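Local atomic coordinates of gdp-l-fucose synthetase (Naegleria fowleri, PDB entry 6AQZ), a protein that binds NADP and, as a GDP-L-fucose synthetase, probably converts GDP-4-keto-6-deoxy-D-mannose into GDP-L-fucose by epimerisation and NADPH-dependent reduction. Residues D25-V29 against P72-P78; L63-C69 against N107-I112; K122-S126 against T250-Y254. One frame throughout, in Å; residues are numbered along the deposited sequence.

Interaction 1: D25-V29 against P72-P78; sequences DVILV and PFEKYRP
The first strand of the Rossmann fold, 26-30, turns Val-26 and Leu-28 toward the last turn of helix 66-76, the connecting helix of the beta-alpha-beta crossover that leads from strand 52-55 to strand 80-83. The short axes of 26-29 and 72-76 run nearly antiparallel, at 159°. Leu-28 does most of the work on the strand side. Its CG stands anti to the backbone N (chi1 -161°), which sends the isobutyl fork into the helix. One prong, CD2, lies over a face of the Phe-73 ring, 3.8 Å from the ring centroid and 16° off the normal, a CH-pi contact displaced slightly toward the rim. The other prong, CD1, reaches the Tyr-76 ring obliquely, 4.1 Å from CD2 of that tyrosine. Behind the fork, Leu-28 CB rests on Pro-78 CB at 3.8 Å. Val-26 meets the outgoing chain instead: its CG1 is 3.3 Å from the backbone O of Tyr-76 and 3.9 Å from Tyr-76 CB, while Val-26 O lies 3.3 Å from Pro-78 CA. The helix ends here, Arg-77 leaving helical angles with a positive phi, and Arg-77 NE, bonded in the guanidinium plane to Glu-74 O at 3.1 Å, folds back along the surface. Pro-78 then brings the chain in beside strand 26-30, where Val-26 pairs with Thr-79 and Tyr-80. Strand 52-55 flanks the other side of 26-30 and touches Tyr-76 through Val-54, whereas Phe-73 reaches across to Val-81 of strand 80-83 and to Cys-115 and Cys-116 of helix 98-118.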
# COMPACT_ATOMS: atom_id res chain seq x y z
N ASP A 25 -34.15 -3.88 -0.50
CA ASP A 25 -32.73 -3.70 -0.30
C ASP A 25 -32.10 -4.98 0.22
O ASP A 25 -32.68 -5.69 1.04
CB ASP A 25 -32.46 -2.58 0.71
CG ASP A 25 -32.71 -1.22 0.14
OD1 ASP A 25 -32.16 -0.92 -0.95
OD2 ASP A 25 -33.44 -0.45 0.79
N VAL A 26 -30.87 -5.21 -0.22
CA VAL A 26 -30.07 -6.35 0.18
C VAL A 26 -28.80 -5.76 0.75
O VAL A 26 -28.11 -5.00 0.06
CB VAL A 26 -29.76 -7.28 -1.01
CG1 VAL A 26 -29.03 -8.52 -0.55
CG2 VAL A 26 -31.01 -7.62 -1.79
N ILE A 27 -28.49 -6.08 2.00
CA ILE A 27 -27.31 -5.54 2.66
C ILE A 27 -26.38 -6.70 2.94
O ILE A 27 -26.69 -7.57 3.76
CB ILE A 27 -27.64 -4.79 3.96
CG1 ILE A 27 -28.66 -3.68 3.75
CG2 ILE A 27 -26.35 -4.22 4.55
CD1 ILE A 27 -30.15 -4.15 3.90
N LEU A 28 -25.21 -6.68 2.30
CA LEU A 28 -24.19 -7.71 2.45
C LEU A 28 -23.18 -7.29 3.50
O LEU A 28 -22.60 -6.20 3.40
CB LEU A 28 -23.50 -7.96 1.11
CG LEU A 28 -22.73 -9.26 0.89
CD1 LEU A 28 -23.60 -10.49 1.07
CD2 LEU A 28 -22.04 -9.24 -0.49
N VAL A 29 -22.97 -8.13 4.51
CA VAL A 29 -22.03 -7.83 5.60
C VAL A 29 -20.93 -8.89 5.52
O VAL A 29 -21.13 -10.04 5.92
CB VAL A 29 -22.70 -7.83 6.98
CG1 VAL A 29 -21.70 -7.48 8.08
CG2 VAL A 29 -23.88 -6.87 7.02
N PRO A 72 -21.22 -14.54 -3.57
CA PRO A 72 -22.34 -13.87 -2.87
C PRO A 72 -22.89 -12.65 -3.60
O PRO A 72 -24.09 -12.37 -3.48
CB PRO A 72 -21.73 -13.47 -1.53
CG PRO A 72 -20.24 -13.44 -1.77
CD PRO A 72 -20.00 -14.56 -2.75
N PHE A 73 -22.06 -11.91 -4.35
CA PHE A 73 -22.59 -10.76 -5.08
C PHE A 73 -23.51 -11.20 -6.21
O PHE A 73 -24.61 -10.65 -6.37
CB PHE A 73 -21.45 -9.90 -5.63
CG PHE A 73 -20.78 -9.06 -4.58
CD1 PHE A 73 -19.84 -9.62 -3.72
CD2 PHE A 73 -21.07 -7.70 -4.46
CE1 PHE A 73 -19.20 -8.86 -2.75
CE2 PHE A 73 -20.44 -6.92 -3.50
CZ PHE A 73 -19.50 -7.50 -2.64
N GLU A 74 -23.11 -12.21 -6.98
CA GLU A 74 -24.00 -12.72 -8.02
C GLU A 74 -25.27 -13.28 -7.39
O GLU A 74 -26.36 -13.11 -7.94
CB GLU A 74 -23.31 -13.79 -8.87
CG GLU A 74 -22.04 -13.32 -9.57
CD GLU A 74 -21.46 -14.34 -10.54
OE1 GLU A 74 -22.17 -15.28 -10.93
OE2 GLU A 74 -20.27 -14.19 -10.93
N LYS A 75 -25.15 -13.90 -6.21
CA LYS A 75 -26.29 -14.58 -5.59
C LYS A 75 -27.27 -13.59 -4.96
O LYS A 75 -28.48 -13.71 -5.17
CB LYS A 75 -25.80 -15.58 -4.55
CG LYS A 75 -26.91 -16.26 -3.76
CD LYS A 75 -26.57 -17.72 -3.50
CE LYS A 75 -27.61 -18.42 -2.64
NZ LYS A 75 -27.32 -18.25 -1.19
N TYR A 76 -26.77 -12.64 -4.18
CA TYR A 76 -27.62 -11.75 -3.40
C TYR A 76 -27.85 -10.38 -4.03
O TYR A 76 -28.81 -9.71 -3.66
CB TYR A 76 -27.04 -11.56 -1.98
CG TYR A 76 -26.93 -12.85 -1.19
CD1 TYR A 76 -28.07 -13.50 -0.72
CD2 TYR A 76 -25.69 -13.43 -0.92
CE1 TYR A 76 -27.99 -14.69 -0.01
CE2 TYR A 76 -25.60 -14.62 -0.21
CZ TYR A 76 -26.76 -15.24 0.24
OH TYR A 76 -26.69 -16.42 0.95
N ARG A 77 -26.99 -9.96 -4.98
CA ARG A 77 -27.07 -8.66 -5.64
C ARG A 77 -27.36 -7.55 -4.64
O ARG A 77 -28.45 -6.97 -4.66
CB ARG A 77 -28.16 -8.66 -6.72
CG ARG A 77 -28.01 -9.70 -7.83
CD ARG A 77 -26.79 -9.46 -8.72
NE ARG A 77 -26.58 -10.58 -9.64
CZ ARG A 77 -26.59 -10.49 -10.97
NH1 ARG A 77 -26.77 -9.31 -11.58
NH2 ARG A 77 -26.39 -11.59 -11.70
N PRO A 78 -26.43 -7.22 -3.74
CA PRO A 78 -26.74 -6.25 -2.68
C PRO A 78 -26.83 -4.83 -3.22
O PRO A 78 -26.19 -4.48 -4.22
CB PRO A 78 -25.55 -6.39 -1.74
CG PRO A 78 -24.43 -6.73 -2.65
CD PRO A 78 -25.03 -7.67 -3.66

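Interaction 2: L63-C69 against N107-I112; sequences LRDADAC and NMNNNI. With NAP (NADP nicotinamide-adenine-dinucleotide phosphate), chain G.
Asn-111 ND2 donates to Leu-63 O at 3.3 Å, with an N-H...O angle of 162° and the acceptor close to the amide plane; the donor is tilted out of the carbonyl plane of Leu-63. The same nitrogen makes a weak, bent bond to Arg-64 O at 3.0 Å, so one carboxamide on helix 98-118 holds the carbonyl of Leu-63 and, more loosely, that of Arg-64, in the loop entering helix 66-76. This loop is the adenine-binding edge of the Rossmann fold. Leu-63 is held from both ends of its backbone: its O by Asn-111, and its N by the base, donating to N1A of NADP at 3.1 Å and 168°. The asparagine is thus second-shell to the adenine and probably steadies the residue that bonds it. Leu-63 CG adds an apolar contact 3.5 Å from C2A of the base. Arg-64 bends at chi3 and passes N6A obliquely, and its guanidinium forms salt bridges to Asp-62 and Asp-104. At the start of helix 66-76, Asp-65 is the N-cap: its OD2 accepts from Ala-68 N at 2.7 Å through the anti lone pair. On the facing helix, Met-108 CA makes a CA-H...O contact of 3.5 Å with Leu-63 O, and its CE lies near both Arg-64 CG and the adenine. One residue before Asn-111, Asn-110 bonds Trp-102 of the second subunit, which places helix 98-118 at the dimer interface. Farther in, Leu-63 CD1 meets Ile-112 CD1, and both side chains touch Thr-30 of the first strand. Cys-69 SG, anti to its own N (chi1 -170°), lies against neighbouring residues of the facing helix, 3.5 Å from Asn-111 CB and 3.4 Å from Ile-112 CD1.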
# COMPACT_ATOMS: atom_id res chain seq x y z
N LEU A 63 -12.94 -14.95 0.98
CA LEU A 63 -12.97 -13.68 0.25
C LEU A 63 -11.59 -13.24 -0.26
O LEU A 63 -11.50 -12.21 -0.95
CB LEU A 63 -13.59 -12.58 1.12
CG LEU A 63 -15.01 -12.89 1.64
CD1 LEU A 63 -15.48 -11.82 2.60
CD2 LEU A 63 -16.02 -13.06 0.50
N ARG A 64 -10.52 -13.96 0.08
CA ARG A 64 -9.22 -13.67 -0.52
C ARG A 64 -9.14 -14.12 -1.96
O ARG A 64 -8.33 -13.59 -2.73
CB ARG A 64 -8.11 -14.34 0.29
CG ARG A 64 -7.94 -13.77 1.67
CD ARG A 64 -7.05 -14.65 2.52
NE ARG A 64 -7.70 -15.92 2.80
CZ ARG A 64 -7.13 -16.92 3.46
NH1 ARG A 64 -5.88 -16.80 3.90
NH2 ARG A 64 -7.81 -18.04 3.69
N ASP A 65 -9.96 -15.09 -2.35
CA ASP A 65 -10.04 -15.60 -3.71
C ASP A 65 -11.00 -14.75 -4.54
O ASP A 65 -12.15 -14.52 -4.14
CB ASP A 65 -10.49 -17.06 -3.69
CG ASP A 65 -10.62 -17.66 -5.07
OD1 ASP A 65 -9.61 -18.11 -5.65
OD2 ASP A 65 -11.75 -17.68 -5.59
N ALA A 66 -10.53 -14.31 -5.71
CA ALA A 66 -11.33 -13.41 -6.53
C ALA A 66 -12.62 -14.07 -7.02
O ALA A 66 -13.69 -13.47 -6.99
CB ALA A 66 -10.50 -12.91 -7.72
N ASP A 67 -12.53 -15.32 -7.46
CA ASP A 67 -13.73 -15.98 -7.96
C ASP A 67 -14.73 -16.26 -6.84
O ASP A 67 -15.94 -16.08 -7.02
CB ASP A 67 -13.33 -17.26 -8.70
CG ASP A 67 -12.36 -16.98 -9.83
OD1 ASP A 67 -12.50 -15.94 -10.51
OD2 ASP A 67 -11.43 -17.79 -10.04
N ALA A 68 -14.23 -16.70 -5.68
CA ALA A 68 -15.11 -16.98 -4.55
C ALA A 68 -15.79 -15.72 -4.06
O ALA A 68 -16.92 -15.76 -3.56
CB ALA A 68 -14.31 -17.60 -3.41
N CYS A 69 -15.11 -14.59 -4.18
CA CYS A 69 -15.66 -13.33 -3.72
C CYS A 69 -16.88 -12.94 -4.54
O CYS A 69 -17.83 -12.36 -3.99
CB CYS A 69 -14.57 -12.28 -3.80
SG CYS A 69 -14.98 -10.78 -3.03
N ASN A 107 -5.64 -8.63 -0.81
CA ASN A 107 -6.43 -9.41 -1.76
C ASN A 107 -7.92 -9.34 -1.43
O ASN A 107 -8.75 -9.05 -2.30
CB ASN A 107 -5.95 -10.85 -1.77
CG ASN A 107 -4.65 -11.02 -2.53
OD1 ASN A 107 -4.40 -10.29 -3.49
ND2 ASN A 107 -3.81 -11.95 -2.10
N MET A 108 -8.25 -9.58 -0.17
CA MET A 108 -9.63 -9.49 0.27
C MET A 108 -10.21 -8.10 0.02
O MET A 108 -11.33 -7.95 -0.48
CB MET A 108 -9.68 -9.95 1.73
CG MET A 108 -10.84 -9.58 2.59
SD MET A 108 -10.97 -10.54 4.14
CE MET A 108 -9.34 -11.13 4.60
N ASN A 109 -9.44 -7.06 0.34
CA ASN A 109 -9.95 -5.70 0.15
C ASN A 109 -10.12 -5.35 -1.32
O ASN A 109 -11.16 -4.81 -1.72
CB ASN A 109 -9.05 -4.70 0.87
CG ASN A 109 -9.17 -4.81 2.36
OD1 ASN A 109 -10.21 -5.24 2.85
ND2 ASN A 109 -8.13 -4.44 3.10
N ASN A 110 -9.13 -5.67 -2.15
CA ASN A 110 -9.28 -5.43 -3.59
C ASN A 110 -10.50 -6.16 -4.15
O ASN A 110 -11.29 -5.58 -4.91
CB ASN A 110 -7.98 -5.82 -4.33
CG ASN A 110 -6.81 -4.86 -4.01
OD1 ASN A 110 -7.02 -3.75 -3.47
ND2 ASN A 110 -5.58 -5.29 -4.28
N ASN A 111 -10.68 -7.44 -3.78
CA ASN A 111 -11.80 -8.19 -4.33
C ASN A 111 -13.14 -7.58 -3.94
O ASN A 111 -14.02 -7.40 -4.79
CB ASN A 111 -11.73 -9.65 -3.90
CG ASN A 111 -10.52 -10.35 -4.44
OD1 ASN A 111 -9.88 -9.86 -5.40
ND2 ASN A 111 -10.16 -11.49 -3.83
N ILE A 112 -13.31 -7.25 -2.65
CA ILE A 112 -14.62 -6.82 -2.15
C ILE A 112 -15.02 -5.47 -2.75
O ILE A 112 -16.14 -5.31 -3.26
CB ILE A 112 -14.63 -6.78 -0.61
CG1 ILE A 112 -14.55 -8.20 -0.04
CG2 ILE A 112 -15.93 -6.19 -0.09
CD1 ILE A 112 -15.81 -8.98 -0.29
PA NAP G . -13.27 -10.81 14.19
O1A NAP G . -11.93 -11.49 14.23
O2A NAP G . -14.17 -10.78 15.40
O5B NAP G . -14.19 -11.38 12.94
C5B NAP G . -13.52 -11.06 11.77
C4B NAP G . -14.44 -11.53 10.60
O4B NAP G . -13.69 -11.65 9.37
C3B NAP G . -15.13 -12.91 10.92
O3B NAP G . -16.44 -12.92 10.41
C2B NAP G . -14.33 -13.87 10.03
O2B NAP G . -15.04 -14.88 9.53
C1B NAP G . -14.10 -12.88 8.80
N9A NAP G . -13.07 -13.37 7.89
C8A NAP G . -11.71 -13.44 8.13
N7A NAP G . -11.01 -13.93 7.08
C5A NAP G . -11.98 -14.20 6.13
C6A NAP G . -11.88 -14.73 4.85
N6A NAP G . -10.64 -15.07 4.32
N1A NAP G . -12.98 -14.89 4.07
C2A NAP G . -14.16 -14.51 4.66
N3A NAP G . -14.41 -14.00 5.89
C4A NAP G . -13.27 -13.85 6.61
O3 NAP G . -12.77 -9.27 13.77
PN NAP G . -13.68 -8.12 14.38
O1N NAP G . -15.12 -8.25 14.06
O2N NAP G . -13.18 -7.61 15.71
O5D NAP G . -13.25 -6.73 13.40
C5D NAP G . -13.84 -6.76 12.16
C4D NAP G . -13.41 -5.44 11.54
O4D NAP G . -13.32 -4.47 12.59
C3D NAP G . -11.93 -5.63 10.96
O3D NAP G . -11.83 -4.99 9.74
C2D NAP G . -11.05 -4.96 12.04
O2D NAP G . -9.94 -4.31 11.55
C1D NAP G . -12.03 -3.87 12.57
N1N NAP G . -11.60 -3.40 13.92
C2N NAP G . -11.76 -4.18 15.07
C3N NAP G . -11.32 -3.72 16.29
C7N NAP G . -11.49 -4.58 17.51
O7N NAP G . -11.03 -4.26 18.62
N7N NAP G . -12.18 -5.79 17.40
C4N NAP G . -10.66 -2.41 16.45
C5N NAP G . -10.52 -1.65 15.17
C6N NAP G . -10.97 -2.13 14.01
P2B NAP G . -15.09 -16.44 10.54
O1X NAP G . -15.88 -15.94 11.71
O2X NAP G . -15.81 -17.36 9.56
O3X NAP G . -13.62 -16.66 10.75

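Interaction 3: K122-S126 against T250-Y254; sequences KKTIS and TMFNY
The flat groups that matter are two peptide carbonyls, of Met-251 and Tyr-254, and the ammonium of Lys-123 lies above the plane of each. It stands 64° out of the Met-251 carbonyl plane and 47° out of that of Tyr-254, so neither bond runs along a lone pair. Both are nonetheless short: Lys-123 NZ is 2.9 Å from Met-251 O and 2.9 Å from Tyr-254 O. A third, weak bond joins Lys-123 NZ to Thr-250 O at 3.4 Å, an oxygen that also accepts a hydrogen bond from the backbone N of Tyr-254. The lysine gets there by leaving strand 123-127 extended and then turning at chi3 (-82°), which carries the amine to the C-terminal end of helix 240-253. Next along the strand on the same side, Ile-125 points its CD1 at the helix backbone, 3.4 Å from Met-251 CA and 3.6 Å from Met-251 CB. The same methyl meets Thr-250 CG2 at 3.7 Å, and both residues also pack on Val-188 of strand 184-194. The Tyr-254 ring touches Thr-186 of that strand, and its OH bonds Glu-258 O and Lys-308. The contact thus joins the central parallel sheet, where Lys-123 pairs with Val-81 of strand 80-83, to a helix packed on one of its faces. Two of the three carbonyls belong to the last turn of the helix, where the dipole would put partial negative charge, and the third follows it; two short bonds and one weak one serve the amine of this buried lysine, and the setting would probably favour its charged form.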
# COMPACT_ATOMS: atom_id res chain seq x y z
N LYS A 122 -24.79 0.74 -3.87
CA LYS A 122 -24.98 2.18 -3.73
C LYS A 122 -23.97 2.77 -2.76
O LYS A 122 -23.29 3.76 -3.08
CB LYS A 122 -26.41 2.50 -3.27
CG LYS A 122 -27.53 2.11 -4.23
CD LYS A 122 -28.90 2.47 -3.62
CE LYS A 122 -30.05 2.43 -4.63
NZ LYS A 122 -30.33 1.06 -5.15
N LYS A 123 -23.79 2.14 -1.60
CA LYS A 123 -22.86 2.62 -0.59
C LYS A 123 -22.15 1.44 0.07
O LYS A 123 -22.79 0.42 0.37
CB LYS A 123 -23.56 3.47 0.47
CG LYS A 123 -22.60 4.24 1.36
CD LYS A 123 -23.28 4.81 2.59
CE LYS A 123 -23.99 6.10 2.30
NZ LYS A 123 -24.42 6.81 3.56
N THR A 124 -20.84 1.55 0.24
CA THR A 124 -20.01 0.53 0.85
C THR A 124 -19.25 1.16 2.01
O THR A 124 -18.67 2.23 1.85
CB THR A 124 -19.04 -0.08 -0.19
OG1 THR A 124 -19.80 -0.82 -1.14
CG2 THR A 124 -17.98 -1.00 0.45
N ILE A 125 -19.32 0.54 3.18
CA ILE A 125 -18.62 1.05 4.34
C ILE A 125 -17.63 -0.02 4.77
O ILE A 125 -18.03 -1.13 5.12
CB ILE A 125 -19.56 1.39 5.50
CG1 ILE A 125 -20.58 2.40 5.03
CG2 ILE A 125 -18.77 2.03 6.63
CD1 ILE A 125 -21.44 2.86 6.14
N SER A 126 -16.35 0.33 4.74
CA SER A 126 -15.29 -0.58 5.13
C SER A 126 -14.77 -0.13 6.48
O SER A 126 -15.12 0.94 6.99
CB SER A 126 -14.19 -0.58 4.07
OG SER A 126 -14.69 -1.09 2.85
N THR A 250 -23.83 5.78 10.26
CA THR A 250 -22.94 6.13 9.16
C THR A 250 -23.50 5.68 7.81
O THR A 250 -23.55 6.46 6.86
CB THR A 250 -21.54 5.53 9.42
OG1 THR A 250 -20.99 6.11 10.61
CG2 THR A 250 -20.58 5.77 8.26
N MET A 251 -23.98 4.45 7.73
CA MET A 251 -24.60 3.96 6.50
C MET A 251 -25.82 4.80 6.13
O MET A 251 -26.15 4.95 4.95
CB MET A 251 -25.00 2.49 6.66
CG MET A 251 -25.76 1.87 5.49
SD MET A 251 -26.22 0.12 5.86
CE MET A 251 -27.47 0.32 7.09
N PHE A 252 -26.57 5.26 7.12
CA PHE A 252 -27.80 5.98 6.83
C PHE A 252 -27.56 7.43 6.43
O PHE A 252 -28.36 7.99 5.68
CB PHE A 252 -28.72 5.96 8.05
CG PHE A 252 -29.24 4.60 8.40
CD1 PHE A 252 -29.38 3.62 7.44
CD2 PHE A 252 -29.59 4.30 9.71
CE1 PHE A 252 -29.87 2.37 7.77
CE2 PHE A 252 -30.07 3.04 10.05
CZ PHE A 252 -30.20 2.08 9.07
N ASN A 253 -26.50 8.05 6.95
CA ASN A 253 -26.40 9.50 6.93
C ASN A 253 -25.12 10.05 6.30
O ASN A 253 -25.13 11.15 5.76
CB ASN A 253 -26.53 10.04 8.36
CG ASN A 253 -27.88 9.72 8.99
OD1 ASN A 253 -28.87 10.36 8.68
ND2 ASN A 253 -27.91 8.71 9.89
N TYR A 254 -24.02 9.30 6.35
CA TYR A 254 -22.69 9.86 6.10
C TYR A 254 -22.31 9.73 4.63
O TYR A 254 -22.25 8.61 4.10
CB TYR A 254 -21.68 9.18 7.00
CG TYR A 254 -20.31 9.78 7.05
CD1 TYR A 254 -20.10 11.05 7.60
CD2 TYR A 254 -19.20 9.05 6.64
CE1 TYR A 254 -18.83 11.59 7.68
CE2 TYR A 254 -17.93 9.58 6.72
CZ TYR A 254 -17.74 10.84 7.24
OH TYR A 254 -16.46 11.34 7.32

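How the interactions relate
All three contacts lie in the Rossmann part of the fold. Interactions 1 and 2 share helix 66-76, its end in the first and its beginning in the second, and they touch where Phe-73 CZ packs 4.1 Å from Ile-112 O. Interaction 3 reaches the same sheet as interaction 1 through another strand, about 5 Å away between nearest atoms, and is the buried one; the other two are partly buried. Chemistry follows place: 25-29 with 72-78 is apolar packing of strand on helix, 63-69 with 107-112 is an amide-to-backbone bond beside the cofactor, and 122-126 with 250-254 sets a lysine against a helix end.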